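Local coordinates for protein uracil-dna glycosylase (Deinococcus radiodurans, PDB 4UQM) that belongs to the uracil-DNA glycosylase superfamily of DNA-binding enzymes and is captured here together with nucleotides of a DNA strand, at residues A[180-185]-A[199-204]. The protein carries 1 engineered substitution. Numbering follows the deposited sequence.
Sequences FILWGS and HVVIES. With nucleotides of chain B.
Ile202 O is gripped from the neighbouring strand by two hydrogens: Leu182 N donates a hydrogen bond at 2.8 Å, and Ile181 CA adds a CA-H...O contact at 3.3 Å. Phe180 O is held likewise by Ile202 N and Val201 CA, so amides of alternate residues tie two parallel strands in register. Gly184 N carries the ladder one bond further, reaching Ser204 O at 2.9 Å. Glycine suits this position: with phi at 105°, a side chain would be jammed against Trp183 O. Just beyond, Ser185 N gives a nearly straight bond (175°) to OP2 of nucleotide DT11 of chain B, so the chain just past Trp183 meets a phosphate of the nucleotide.

Side chains alternate between the faces. On one, Leu182 CD1 rests 3.8 Å from Val201 CG1, and Phe180 turns its ring edge toward the face of His199, centroids 5.6 Å apart in a T-shaped pair. Histidine suits the place because one ring nitrogen accepts from Val178 N while the other donates to Asn172 O, holding the ring for the edge of Phe180. Glu203 shares this face, its carboxylate in salt bridges with Lys191 and Arg188. On the other face, chi1 of 71° sets Ser204 OG between its backbone N and carbonyl carbon, near the Trp183 indole; a water accepts from Trp183 NE1 at 2.9 Å and donates to Ser204 OG at 2.7 Å, so the water links the buried indole N-H to the serine hydroxyl.

Strand 200-204 is an outer strand of the four-stranded parallel sheet, joined to 179-183 through helix 185-188 as a beta-alpha-beta unit. Strand 77-81 flanks 179-183 on its other edge; helix 220-230 packs on Ile181 and Ile202, while helix 160-172 covers Phe180 on the opposite face.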
loop_
_atom_site.group_PDB
_atom_site.type_symbol
_atom_site.label_atom_id
_atom_site.label_comp_id
_atom_site.label_asym_id
_atom_site.label_seq_id
_atom_site.Cartn_x
_atom_site.Cartn_y
_atom_site.Cartn_z
ATOM N N PHE A 180 -10.297 3.271 3.451
ATOM C CA PHE A 180 -9.554 2.108 3.049
ATOM C C PHE A 180 -9.952 1.715 1.649
ATOM O O PHE A 180 -11.138 1.425 1.406
ATOM C CB PHE A 180 -9.859 0.932 3.990
ATOM C CG PHE A 180 -9.455 1.142 5.449
ATOM C CD1 PHE A 180 -10.207 1.930 6.314
ATOM C CD2 PHE A 180 -8.327 0.511 5.950
ATOM C CE1 PHE A 180 -9.861 2.040 7.647
ATOM C CE2 PHE A 180 -7.940 0.640 7.298
ATOM C CZ PHE A 180 -8.714 1.422 8.135
ATOM N N ILE A 181 -8.976 1.671 0.758
ATOM C CA ILE A 181 -9.169 1.262 -0.643
ATOM C C ILE A 181 -8.494 -0.091 -0.830
ATOM O O ILE A 181 -7.290 -0.209 -0.751
ATOM C CB ILE A 181 -8.556 2.299 -1.643
ATOM C CG1 ILE A 181 -9.143 3.700 -1.397
ATOM C CG2 ILE A 181 -8.708 1.831 -3.087
ATOM C CD1 ILE A 181 -8.415 4.756 -2.233
ATOM N N LEU A 182 -9.330 -1.123 -1.072
ATOM C CA LEU A 182 -8.854 -2.520 -1.134
ATOM C C LEU A 182 -8.894 -2.913 -2.593
ATOM O O LEU A 182 -9.988 -3.090 -3.182
ATOM C CB LEU A 182 -9.749 -3.402 -0.261
ATOM C CG LEU A 182 -9.920 -2.902 1.193
ATOM C CD1 LEU A 182 -10.807 -3.890 1.967
ATOM C CD2 LEU A 182 -8.577 -2.701 1.885
ATOM N N TRP A 183 -7.707 -3.075 -3.185
ATOM C CA TRP A 183 -7.575 -3.422 -4.588
ATOM C C TRP A 183 -7.140 -4.864 -4.751
ATOM O O TRP A 183 -5.961 -5.177 -4.543
ATOM C CB TRP A 183 -6.532 -2.517 -5.275
ATOM C CG TRP A 183 -7.110 -1.111 -5.566
ATOM C CD1 TRP A 183 -8.430 -0.747 -5.670
ATOM C CD2 TRP A 183 -6.346 0.060 -5.849
ATOM N NE1 TRP A 183 -8.532 0.601 -6.013
ATOM C CE2 TRP A 183 -7.253 1.104 -6.118
ATOM C CE3 TRP A 183 -4.983 0.330 -5.917
ATOM C CZ2 TRP A 183 -6.789 2.394 -6.436
ATOM C CZ3 TRP A 183 -4.557 1.599 -6.214
ATOM C CH2 TRP A 183 -5.448 2.600 -6.439
ATOM N N GLY A 184 -8.080 -5.704 -5.171
ATOM C CA GLY A 184 -7.824 -7.104 -5.460
ATOM C C GLY A 184 -8.354 -8.048 -4.402
ATOM O O GLY A 184 -8.609 -7.675 -3.238
ATOM N N SER A 185 -8.464 -9.312 -4.798
ATOM C CA SER A 185 -9.057 -10.301 -3.922
ATOM C C SER A 185 -8.259 -10.497 -2.625
ATOM O O SER A 185 -8.832 -10.705 -1.554
ATOM C CB SER A 185 -9.196 -11.616 -4.658
ATOM O OG SER A 185 -10.070 -11.471 -5.789
ATOM N N HIS A 199 -15.072 4.897 9.639
ATOM C CA HIS A 199 -14.255 4.556 8.490
ATOM C C HIS A 199 -15.104 4.203 7.262
ATOM O O HIS A 199 -16.280 3.944 7.391
ATOM C CB HIS A 199 -13.289 3.431 8.841
ATOM C CG HIS A 199 -12.383 3.782 9.979
ATOM N ND1 HIS A 199 -11.909 5.060 10.154
ATOM C CD2 HIS A 199 -11.882 3.056 11.004
ATOM C CE1 HIS A 199 -11.171 5.119 11.238
ATOM N NE2 HIS A 199 -11.127 3.914 11.768
ATOM N N VAL A 200 -14.472 4.208 6.093
ATOM C CA VAL A 200 -15.111 3.912 4.815
ATOM C C VAL A 200 -14.273 2.913 4.097
ATOM O O VAL A 200 -13.049 3.053 4.044
ATOM C CB VAL A 200 -15.289 5.200 3.977
ATOM C CG1 VAL A 200 -15.798 4.915 2.566
ATOM C CG2 VAL A 200 -16.231 6.198 4.666
ATOM N N VAL A 201 -14.907 1.937 3.465
ATOM C CA VAL A 201 -14.245 0.952 2.645
ATOM C C VAL A 201 -14.708 1.074 1.199
ATOM O O VAL A 201 -15.912 1.131 0.911
ATOM C CB VAL A 201 -14.497 -0.468 3.131
ATOM C CG1 VAL A 201 -13.765 -1.474 2.261
ATOM C CG2 VAL A 201 -14.055 -0.575 4.585
ATOM N N ILE A 202 -13.720 1.139 0.311
ATOM C CA ILE A 202 -13.926 1.091 -1.116
ATOM C C ILE A 202 -13.181 -0.126 -1.629
ATOM O O ILE A 202 -12.000 -0.305 -1.320
ATOM C CB ILE A 202 -13.393 2.384 -1.770
ATOM C CG1 ILE A 202 -14.182 3.563 -1.267
ATOM C CG2 ILE A 202 -13.482 2.280 -3.298
ATOM C CD1 ILE A 202 -13.542 4.913 -1.547
ATOM N N GLU A 203 -13.846 -0.987 -2.401
ATOM C CA GLU A 203 -13.206 -2.210 -2.834
ATOM C C GLU A 203 -13.457 -2.434 -4.301
ATOM O O GLU A 203 -14.530 -2.129 -4.822
ATOM C CB GLU A 203 -13.609 -3.405 -1.957
ATOM C CG GLU A 203 -15.009 -3.837 -2.069
ATOM C CD GLU A 203 -15.355 -4.898 -1.022
ATOM O OE1 GLU A 203 -14.554 -5.815 -0.753
ATOM O OE2 GLU A 203 -16.355 -4.725 -0.369
ATOM N N SER A 204 -12.471 -3.042 -4.949
ATOM C CA SER A 204 -12.607 -3.405 -6.362
ATOM C C SER A 204 -11.579 -4.434 -6.740
ATOM O O SER A 204 -10.758 -4.839 -5.920
ATOM C CB SER A 204 -12.414 -2.189 -7.294
ATOM O OG SER A 204 -11.067 -1.768 -7.331
ATOM P P DT B 11 -7.961 -9.499 -8.513
ATOM O OP1 DT B 11 -8.712 -8.238 -8.356
ATOM O OP2 DT B 11 -7.412 -10.164 -7.294
ATOM O "O5'" DT B 11 -8.960 -10.560 -9.192
ATOM C "C5'" DT B 11 -9.991 -10.064 -10.074
ATOM C "C4'" DT B 11 -10.880 -11.242 -10.403
ATOM O "O4'" DT B 11 -10.172 -12.161 -11.282
ATOM C "C3'" DT B 11 -11.296 -12.054 -9.173
ATOM O "O3'" DT B 11 -12.553 -12.640 -9.485
ATOM C "C2'" DT B 11 -10.391 -13.267 -9.235
ATOM C "C1'" DT B 11 -10.293 -13.443 -10.751
ATOM N N1 DT B 11 -9.203 -14.290 -11.254
ATOM C C2 DT B 11 -9.482 -15.100 -12.333
ATOM O O2 DT B 11 -10.541 -15.060 -12.934
ATOM N N3 DT B 11 -8.452 -15.918 -12.713
ATOM C C4 DT B 11 -7.197 -16.011 -12.124
ATOM O O4 DT B 11 -6.359 -16.774 -12.584
ATOM C C5 DT B 11 -6.980 -15.146 -10.997
ATOM C C7 DT B 11 -5.650 -15.178 -10.306
ATOM C C6 DT B 11 -7.975 -14.336 -10.623
HETATM O O HOH W 1 -11.268 0.936 -7.025
#